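Local coordinates for protein beta-fructofuranosidase, insoluble isoenzyme CWINV1 (Arabidopsis thaliana, PDB 2OXB) that hydrolyses sucrose and 1-kestose, and less readily neokestose and levan, releasing terminal fructose as a secreted beta-fructofuranosidase of the plant cell wall, at residues A[218-230]-A[242-254]. The protein carries 1 engineered substitution. Sequence-based numbering, arbitrary orientation.
Sequences SFGEPNEILKHVL and YTIGTYDRVKDKF
Y247 CB sits over one face of the H228 imidazole, 4.1 Å from the ring centroid and 7° off the normal, which identifies a CH-pi contact; the two rings themselves are oblique, their planes at 31°. The F254 phenyl receives L230 CB over one face, 4.2 Å from its centroid, while H228 O lies near the ring plane at the edge. The R249 guanidinium has Y247 CD2 over its centre on one face; S218 O and G220 N lie farther off, near its plane at the edge, and F219 CB approaches NH2 obliquely. With CG anti to the backbone N (chi1 -180°), the F254 ring extends toward strand 226-230, touching H228 and L230. Backbone bonds define an antiparallel beta hairpin, strands 226-234 and 240-248, in the N-terminal domain of this family 32 glycosidase, the five-bladed beta-propeller of the family. H228 and G245 form a hydrogen-bonded pair: G245 N donates to H228 O at 2.8 Å, in the carbonyl plane, whereas H228 N meets G245 O at 3.2 Å from above the G245 carbonyl plane. V229 and I244 follow as a non-hydrogen-bonded pair, and V229 CG1 packs 3.7 Å from Y242 CB, the side chains running alongside each other. F203, from neighbouring strand 201-207, brings its ring against both H228 and F254.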
ATOM      1  N   SER A 218     -11.652 -19.721  -2.009  1.00 41.25           N
ATOM      2  CA  SER A 218     -11.820 -20.396  -3.303  1.00 43.07           C
ATOM      3  C   SER A 218     -10.735 -21.456  -3.546  1.00 43.83           C
ATOM      4  O   SER A 218      -9.540 -21.159  -3.468  1.00 42.86           O
ATOM      5  CB  SER A 218     -11.770 -19.372  -4.445  1.00 43.83           C
ATOM      6  OG  SER A 218     -12.660 -18.300  -4.223  1.00 45.48           O
ATOM      7  N   PHE A 219     -11.147 -22.683  -3.868  1.00 44.53           N
ATOM      8  CA  PHE A 219     -10.185 -23.763  -4.104  1.00 45.26           C
ATOM      9  C   PHE A 219     -10.422 -24.552  -5.394  1.00 46.85           C
ATOM     10  O   PHE A 219     -11.564 -24.767  -5.804  1.00 46.53           O
ATOM     11  CB  PHE A 219     -10.185 -24.717  -2.908  1.00 42.65           C
ATOM     12  CG  PHE A 219     -11.535 -25.245  -2.572  1.00 40.30           C
ATOM     13  CD1 PHE A 219     -12.039 -26.369  -3.222  1.00 40.75           C
ATOM     14  CD2 PHE A 219     -12.342 -24.574  -1.660  1.00 38.12           C
ATOM     15  CE1 PHE A 219     -13.329 -26.816  -2.975  1.00 38.24           C
ATOM     16  CE2 PHE A 219     -13.633 -25.009  -1.406  1.00 38.02           C
ATOM     17  CZ  PHE A 219     -14.131 -26.135  -2.067  1.00 37.89           C
ATOM     18  N   GLY A 220      -9.321 -24.970  -6.018  1.00 47.33           N
ATOM     19  CA  GLY A 220      -9.359 -25.734  -7.256  1.00 48.02           C
ATOM     20  C   GLY A 220     -10.655 -25.840  -8.056  1.00 48.70           C
ATOM     21  O   GLY A 220     -11.374 -26.839  -7.947  1.00 48.80           O
ATOM     22  N   GLU A 221     -10.957 -24.827  -8.866  1.00 48.22           N
ATOM     23  CA  GLU A 221     -12.163 -24.843  -9.703  1.00 48.06           C
ATOM     24  C   GLU A 221     -11.763 -25.227 -11.146  1.00 49.41           C
ATOM     25  O   GLU A 221     -10.804 -24.678 -11.695  1.00 50.91           O
ATOM     26  CB  GLU A 221     -12.855 -23.462  -9.691  1.00 46.37           C
ATOM     27  CG  GLU A 221     -13.288 -22.951  -8.305  1.00 43.23           C
ATOM     28  CD  GLU A 221     -12.212 -22.134  -7.604  1.00 42.83           C
ATOM     29  OE1 GLU A 221     -12.115 -22.204  -6.362  1.00 41.40           O
ATOM     30  OE2 GLU A 221     -11.467 -21.409  -8.290  1.00 41.82           O
ATOM     31  N   PRO A 222     -12.486 -26.186 -11.767  1.00 49.48           N
ATOM     32  CA  PRO A 222     -12.230 -26.668 -13.137  1.00 48.47           C
ATOM     33  C   PRO A 222     -12.516 -25.672 -14.261  1.00 47.19           C
ATOM     34  O   PRO A 222     -12.034 -25.825 -15.386  1.00 47.41           O
ATOM     35  CB  PRO A 222     -13.112 -27.911 -13.235  1.00 49.41           C
ATOM     36  CG  PRO A 222     -14.271 -27.561 -12.349  1.00 51.31           C
ATOM     37  CD  PRO A 222     -13.597 -26.934 -11.149  1.00 50.15           C
ATOM     38  N   ASN A 223     -13.311 -24.657 -13.949  1.00 45.63           N
ATOM     39  CA  ASN A 223     -13.654 -23.632 -14.924  1.00 44.04           C
ATOM     40  C   ASN A 223     -12.757 -22.399 -14.747  1.00 43.99           C
ATOM     41  O   ASN A 223     -12.114 -21.960 -15.702  1.00 44.22           O
ATOM     42  CB  ASN A 223     -15.138 -23.258 -14.790  1.00 40.20           C
ATOM     43  CG  ASN A 223     -15.712 -23.617 -13.426  1.00 39.05           C
ATOM     44  OD1 ASN A 223     -16.111 -24.764 -13.175  1.00 36.13           O
ATOM     45  ND2 ASN A 223     -15.743 -22.634 -12.529  1.00 36.62           N
ATOM     46  N   GLU A 224     -12.708 -21.855 -13.528  1.00 43.37           N
ATOM     47  CA  GLU A 224     -11.881 -20.679 -13.224  1.00 43.17           C
ATOM     48  C   GLU A 224     -10.438 -21.094 -12.926  1.00 43.74           C
ATOM     49  O   GLU A 224     -10.189 -22.196 -12.438  1.00 44.50           O
ATOM     50  CB  GLU A 224     -12.475 -19.894 -12.030  1.00 42.02           C
ATOM     51  CG  GLU A 224     -11.581 -18.784 -11.449  1.00 40.66           C
ATOM     52  CD  GLU A 224     -12.338 -17.768 -10.570  1.00 41.19           C
ATOM     53  OE1 GLU A 224     -13.085 -18.173  -9.651  1.00 38.96           O
ATOM     54  OE2 GLU A 224     -12.172 -16.551 -10.798  1.00 41.16           O
ATOM     55  N   ILE A 225      -9.487 -20.219 -13.243  1.00 43.91           N
ATOM     56  CA  ILE A 225      -8.075 -20.502 -12.994  1.00 44.21           C
ATOM     57  C   ILE A 225      -7.563 -19.537 -11.928  1.00 43.61           C
ATOM     58  O   ILE A 225      -7.483 -18.333 -12.156  1.00 44.02           O
ATOM     59  CB  ILE A 225      -7.233 -20.337 -14.286  1.00 45.33           C
ATOM     60  CG1 ILE A 225      -7.791 -21.240 -15.400  1.00 46.97           C
ATOM     61  CG2 ILE A 225      -5.778 -20.684 -14.009  1.00 45.05           C
ATOM     62  CD1 ILE A 225      -7.688 -22.740 -15.117  1.00 47.17           C
ATOM     63  N   LEU A 226      -7.234 -20.077 -10.757  1.00 42.84           N
ATOM     64  CA  LEU A 226      -6.743 -19.278  -9.641  1.00 41.92           C
ATOM     65  C   LEU A 226      -5.227 -19.316  -9.456  1.00 40.80           C
ATOM     66  O   LEU A 226      -4.543 -20.249  -9.889  1.00 40.01           O
ATOM     67  CB  LEU A 226      -7.402 -19.739  -8.338  1.00 43.58           C
ATOM     68  CG  LEU A 226      -8.869 -19.385  -8.112  1.00 45.13           C
ATOM     69  CD1 LEU A 226      -9.376 -20.056  -6.834  1.00 45.63           C
ATOM     70  CD2 LEU A 226      -9.009 -17.863  -8.017  1.00 46.84           C
ATOM     71  N   LYS A 227      -4.715 -18.287  -8.788  1.00 38.62           N
ATOM     72  CA  LYS A 227      -3.289 -18.169  -8.492  1.00 35.27           C
ATOM     73  C   LYS A 227      -3.249 -17.671  -7.055  1.00 31.57           C
ATOM     74  O   LYS A 227      -4.292 -17.356  -6.484  1.00 31.36           O
ATOM     75  CB  LYS A 227      -2.632 -17.140  -9.423  1.00 37.21           C
ATOM     76  CG  LYS A 227      -1.145 -17.370  -9.688  1.00 37.88           C
ATOM     77  CD  LYS A 227      -0.907 -18.612 -10.544  1.00 40.56           C
ATOM     78  CE  LYS A 227      -1.241 -18.369 -12.018  1.00 41.73           C
ATOM     79  NZ  LYS A 227      -0.356 -17.345 -12.659  1.00 42.80           N
ATOM     80  N   HIS A 228      -2.064 -17.604  -6.462  1.00 28.16           N
ATOM     81  CA  HIS A 228      -1.958 -17.111  -5.099  1.00 24.46           C
ATOM     82  C   HIS A 228      -0.869 -16.084  -4.894  1.00 23.23           C
ATOM     83  O   HIS A 228       0.180 -16.125  -5.539  1.00 21.43           O
ATOM     84  CB  HIS A 228      -1.813 -18.268  -4.108  1.00 22.95           C
ATOM     85  CG  HIS A 228      -3.113 -18.947  -3.819  1.00 24.93           C
ATOM     86  ND1 HIS A 228      -3.798 -19.670  -4.773  1.00 24.94           N
ATOM     87  CD2 HIS A 228      -3.916 -18.911  -2.730  1.00 25.07           C
ATOM     88  CE1 HIS A 228      -4.967 -20.041  -4.287  1.00 24.51           C
ATOM     89  NE2 HIS A 228      -5.065 -19.593  -3.050  1.00 27.41           N
ATOM     90  N   VAL A 229      -1.170 -15.137  -4.005  1.00 23.55           N
ATOM     91  CA  VAL A 229      -0.276 -14.044  -3.642  1.00 22.96           C
ATOM     92  C   VAL A 229      -0.085 -13.971  -2.119  1.00 23.83           C
ATOM     93  O   VAL A 229      -1.022 -13.700  -1.363  1.00 22.14           O
ATOM     94  CB  VAL A 229      -0.829 -12.658  -4.088  1.00 22.64           C
ATOM     95  CG1 VAL A 229       0.254 -11.585  -3.901  1.00 22.03           C
ATOM     96  CG2 VAL A 229      -1.305 -12.706  -5.520  1.00 20.46           C
ATOM     97  N   LEU A 230       1.140 -14.222  -1.684  1.00 24.49           N
ATOM     98  CA  LEU A 230       1.484 -14.126  -0.285  1.00 24.51           C
ATOM     99  C   LEU A 230       2.332 -12.871  -0.208  1.00 23.69           C
ATOM    100  O   LEU A 230       3.343 -12.754  -0.901  1.00 22.12           O
ATOM    101  CB  LEU A 230       2.320 -15.326   0.183  1.00 27.56           C
ATOM    102  CG  LEU A 230       2.874 -15.265   1.627  1.00 27.57           C
ATOM    103  CD1 LEU A 230       1.760 -15.524   2.598  1.00 24.40           C
ATOM    104  CD2 LEU A 230       3.988 -16.284   1.831  1.00 29.31           C
ATOM    105  N   TYR A 242       5.501  -9.067  -2.197  1.00 15.71           N
ATOM    106  CA  TYR A 242       4.515 -10.118  -2.394  1.00 17.35           C
ATOM    107  C   TYR A 242       5.145 -11.073  -3.365  1.00 20.57           C
ATOM    108  O   TYR A 242       6.296 -10.904  -3.780  1.00 20.43           O
ATOM    109  CB  TYR A 242       3.169  -9.592  -2.948  1.00 17.70           C
ATOM    110  CG  TYR A 242       3.265  -8.872  -4.274  1.00 16.26           C
ATOM    111  CD1 TYR A 242       3.098  -9.545  -5.481  1.00 15.95           C
ATOM    112  CD2 TYR A 242       3.592  -7.523  -4.315  1.00 17.00           C
ATOM    113  CE1 TYR A 242       3.261  -8.878  -6.700  1.00 15.85           C
ATOM    114  CE2 TYR A 242       3.763  -6.847  -5.519  1.00 16.45           C
ATOM    115  CZ  TYR A 242       3.600  -7.514  -6.706  1.00 15.95           C
ATOM    116  OH  TYR A 242       3.796  -6.815  -7.884  1.00 14.20           O
ATOM    117  N   THR A 243       4.392 -12.093  -3.718  1.00 23.16           N
ATOM    118  CA  THR A 243       4.886 -13.083  -4.631  1.00 25.23           C
ATOM    119  C   THR A 243       3.679 -13.870  -5.028  1.00 26.84           C
ATOM    120  O   THR A 243       2.744 -14.051  -4.238  1.00 26.39           O
ATOM    121  CB  THR A 243       5.903 -13.996  -3.956  1.00 26.93           C
ATOM    122  OG1 THR A 243       5.716 -15.343  -4.409  1.00 29.42           O
ATOM    123  CG2 THR A 243       5.747 -13.941  -2.436  1.00 28.23           C
ATOM    124  N   ILE A 244       3.706 -14.319  -6.273  1.00 28.22           N
ATOM    125  CA  ILE A 244       2.622 -15.080  -6.868  1.00 29.03           C
ATOM    126  C   ILE A 244       3.058 -16.537  -7.094  1.00 30.82           C
ATOM    127  O   ILE A 244       4.228 -16.803  -7.357  1.00 29.78           O
ATOM    128  CB  ILE A 244       2.228 -14.422  -8.201  1.00 26.32           C
ATOM    129  CG1 ILE A 244       2.102 -12.898  -7.998  1.00 24.66           C
ATOM    130  CG2 ILE A 244       0.925 -15.012  -8.694  1.00 28.06           C
ATOM    131  CD1 ILE A 244       2.132 -12.064  -9.286  1.00 20.80           C
ATOM    132  N   GLY A 245       2.117 -17.474  -6.978  1.00 32.34           N
ATOM    133  CA  GLY A 245       2.443 -18.874  -7.180  1.00 32.66           C
ATOM    134  C   GLY A 245       1.256 -19.817  -7.152  1.00 33.40           C
ATOM    135  O   GLY A 245       0.208 -19.534  -7.722  1.00 35.47           O
ATOM    136  N   THR A 246       1.418 -20.956  -6.492  1.00 34.34           N
ATOM    137  CA  THR A 246       0.341 -21.935  -6.400  1.00 35.19           C
ATOM    138  C   THR A 246       0.217 -22.334  -4.930  1.00 35.53           C
ATOM    139  O   THR A 246       0.993 -21.872  -4.102  1.00 34.71           O
ATOM    140  CB  THR A 246       0.656 -23.183  -7.267  1.00 36.09           C
ATOM    141  OG1 THR A 246       1.537 -22.813  -8.340  1.00 36.18           O
ATOM    142  CG2 THR A 246      -0.630 -23.758  -7.870  1.00 35.13           C
ATOM    143  N   TYR A 247      -0.749 -23.178  -4.597  1.00 36.06           N
ATOM    144  CA  TYR A 247      -0.915 -23.585  -3.211  1.00 39.69           C
ATOM    145  C   TYR A 247      -1.244 -25.054  -3.084  1.00 41.75           C
ATOM    146  O   TYR A 247      -2.415 -25.431  -3.088  1.00 42.24           O
ATOM    147  CB  TYR A 247      -2.018 -22.758  -2.551  1.00 40.24           C
ATOM    148  CG  TYR A 247      -2.422 -23.224  -1.169  1.00 40.30           C
ATOM    149  CD1 TYR A 247      -1.549 -23.130  -0.084  1.00 41.21           C
ATOM    150  CD2 TYR A 247      -3.692 -23.742  -0.945  1.00 40.57           C
ATOM    151  CE1 TYR A 247      -1.946 -23.540   1.198  1.00 39.54           C
ATOM    152  CE2 TYR A 247      -4.095 -24.157   0.315  1.00 39.48           C
ATOM    153  CZ  TYR A 247      -3.233 -24.056   1.381  1.00 39.64           C
ATOM    154  OH  TYR A 247      -3.679 -24.468   2.621  1.00 37.45           O
ATOM    155  N   ASP A 248      -0.220 -25.890  -2.977  1.00 43.58           N
ATOM    156  CA  ASP A 248      -0.478 -27.311  -2.841  1.00 46.98           C
ATOM    157  C   ASP A 248      -1.196 -27.498  -1.516  1.00 49.37           C
ATOM    158  O   ASP A 248      -0.609 -27.350  -0.437  1.00 50.77           O
ATOM    159  CB  ASP A 248       0.820 -28.121  -2.855  1.00 47.71           C
ATOM    160  CG  ASP A 248       0.573 -29.628  -2.847  1.00 47.78           C
ATOM    161  OD1 ASP A 248       1.559 -30.393  -2.871  1.00 47.22           O
ATOM    162  OD2 ASP A 248      -0.603 -30.050  -2.818  1.00 46.78           O
ATOM    163  N   ARG A 249      -2.483 -27.805  -1.610  1.00 50.32           N
ATOM    164  CA  ARG A 249      -3.312 -28.008  -0.438  1.00 51.68           C
ATOM    165  C   ARG A 249      -2.794 -29.187   0.385  1.00 51.95           C
ATOM    166  O   ARG A 249      -3.057 -29.280   1.582  1.00 51.08           O
ATOM    167  CB  ARG A 249      -4.750 -28.249  -0.887  1.00 53.39           C
ATOM    168  CG  ARG A 249      -5.064 -27.566  -2.211  1.00 55.20           C
ATOM    169  CD  ARG A 249      -6.553 -27.490  -2.480  1.00 57.11           C
ATOM    170  NE  ARG A 249      -7.066 -26.123  -2.356  1.00 57.55           N
ATOM    171  CZ  ARG A 249      -7.151 -25.448  -1.214  1.00 56.80           C
ATOM    172  NH1 ARG A 249      -6.757 -26.005  -0.076  1.00 57.41           N
ATOM    173  NH2 ARG A 249      -7.639 -24.217  -1.213  1.00 55.89           N
ATOM    174  N   VAL A 250      -2.042 -30.077  -0.259  1.00 52.43           N
ATOM    175  CA  VAL A 250      -1.487 -31.243   0.420  1.00 53.86           C
ATOM    176  C   VAL A 250      -0.520 -30.830   1.527  1.00 54.00           C
ATOM    177  O   VAL A 250      -0.840 -30.956   2.710  1.00 54.74           O
ATOM    178  CB  VAL A 250      -0.752 -32.178  -0.577  1.00 55.13           C
ATOM    179  CG1 VAL A 250      -0.192 -33.402   0.151  1.00 54.46           C
ATOM    180  CG2 VAL A 250      -1.716 -32.615  -1.677  1.00 55.03           C
ATOM    181  N   LYS A 251       0.655 -30.332   1.149  1.00 53.45           N
ATOM    182  CA  LYS A 251       1.654 -29.901   2.127  1.00 53.06           C
ATOM    183  C   LYS A 251       1.364 -28.512   2.706  1.00 52.67           C
ATOM    184  O   LYS A 251       2.191 -27.944   3.424  1.00 51.88           O
ATOM    185  CB  LYS A 251       3.051 -29.926   1.497  1.00 53.72           C
ATOM    186  CG  LYS A 251       3.592 -31.334   1.259  1.00 54.40           C
ATOM    187  CD  LYS A 251       4.664 -31.349   0.181  1.00 54.10           C
ATOM    188  CE  LYS A 251       5.278 -32.731   0.028  1.00 55.13           C
ATOM    189  NZ  LYS A 251       4.254 -33.798  -0.151  1.00 55.27           N
ATOM    190  N   ASP A 252       0.186 -27.978   2.385  1.00 52.24           N
ATOM    191  CA  ASP A 252      -0.245 -26.676   2.874  1.00 51.55           C
ATOM    192  C   ASP A 252       0.872 -25.648   2.713  1.00 50.59           C
ATOM    193  O   ASP A 252       1.052 -24.751   3.548  1.00 49.19           O
ATOM    194  CB  ASP A 252      -0.642 -26.790   4.350  1.00 54.05           C
ATOM    195  CG  ASP A 252      -1.213 -28.167   4.705  1.00 56.77           C
ATOM    196  OD1 ASP A 252      -2.003 -28.723   3.907  1.00 58.73           O
ATOM    197  OD2 ASP A 252      -0.877 -28.694   5.790  1.00 56.24           O
ATOM    198  N   LYS A 253       1.626 -25.782   1.630  1.00 48.95           N
ATOM    199  CA  LYS A 253       2.734 -24.877   1.387  1.00 47.21           C
ATOM    200  C   LYS A 253       2.472 -23.959   0.218  1.00 45.65           C
ATOM    201  O   LYS A 253       1.684 -24.266  -0.673  1.00 45.09           O
ATOM    202  CB  LYS A 253       4.020 -25.668   1.126  1.00 46.49           C
ATOM    203  CG  LYS A 253       5.247 -24.788   0.925  1.00 45.72           C
ATOM    204  CD  LYS A 253       6.494 -25.611   0.631  1.00 45.63           C
ATOM    205  CE  LYS A 253       7.731 -24.723   0.558  1.00 45.82           C
ATOM    206  NZ  LYS A 253       7.577 -23.625  -0.446  1.00 46.03           N
ATOM    207  N   PHE A 254       3.133 -22.814   0.237  1.00 44.41           N
ATOM    208  CA  PHE A 254       2.987 -21.885  -0.851  1.00 44.15           C
ATOM    209  C   PHE A 254       4.175 -22.052  -1.783  1.00 44.77           C
ATOM    210  O   PHE A 254       5.330 -22.033  -1.346  1.00 45.50           O
ATOM    211  CB  PHE A 254       2.931 -20.449  -0.349  1.00 42.88           C
ATOM    212  CG  PHE A 254       2.774 -19.447  -1.449  1.00 43.04           C
ATOM    213  CD1 PHE A 254       1.679 -19.515  -2.315  1.00 43.65           C
ATOM    214  CD2 PHE A 254       3.733 -18.467  -1.654  1.00 43.38           C
ATOM    215  CE1 PHE A 254       1.541 -18.626  -3.375  1.00 42.75           C
ATOM    216  CE2 PHE A 254       3.607 -17.569  -2.711  1.00 45.21           C
ATOM    217  CZ  PHE A 254       2.502 -17.651  -3.577  1.00 44.18           C
TER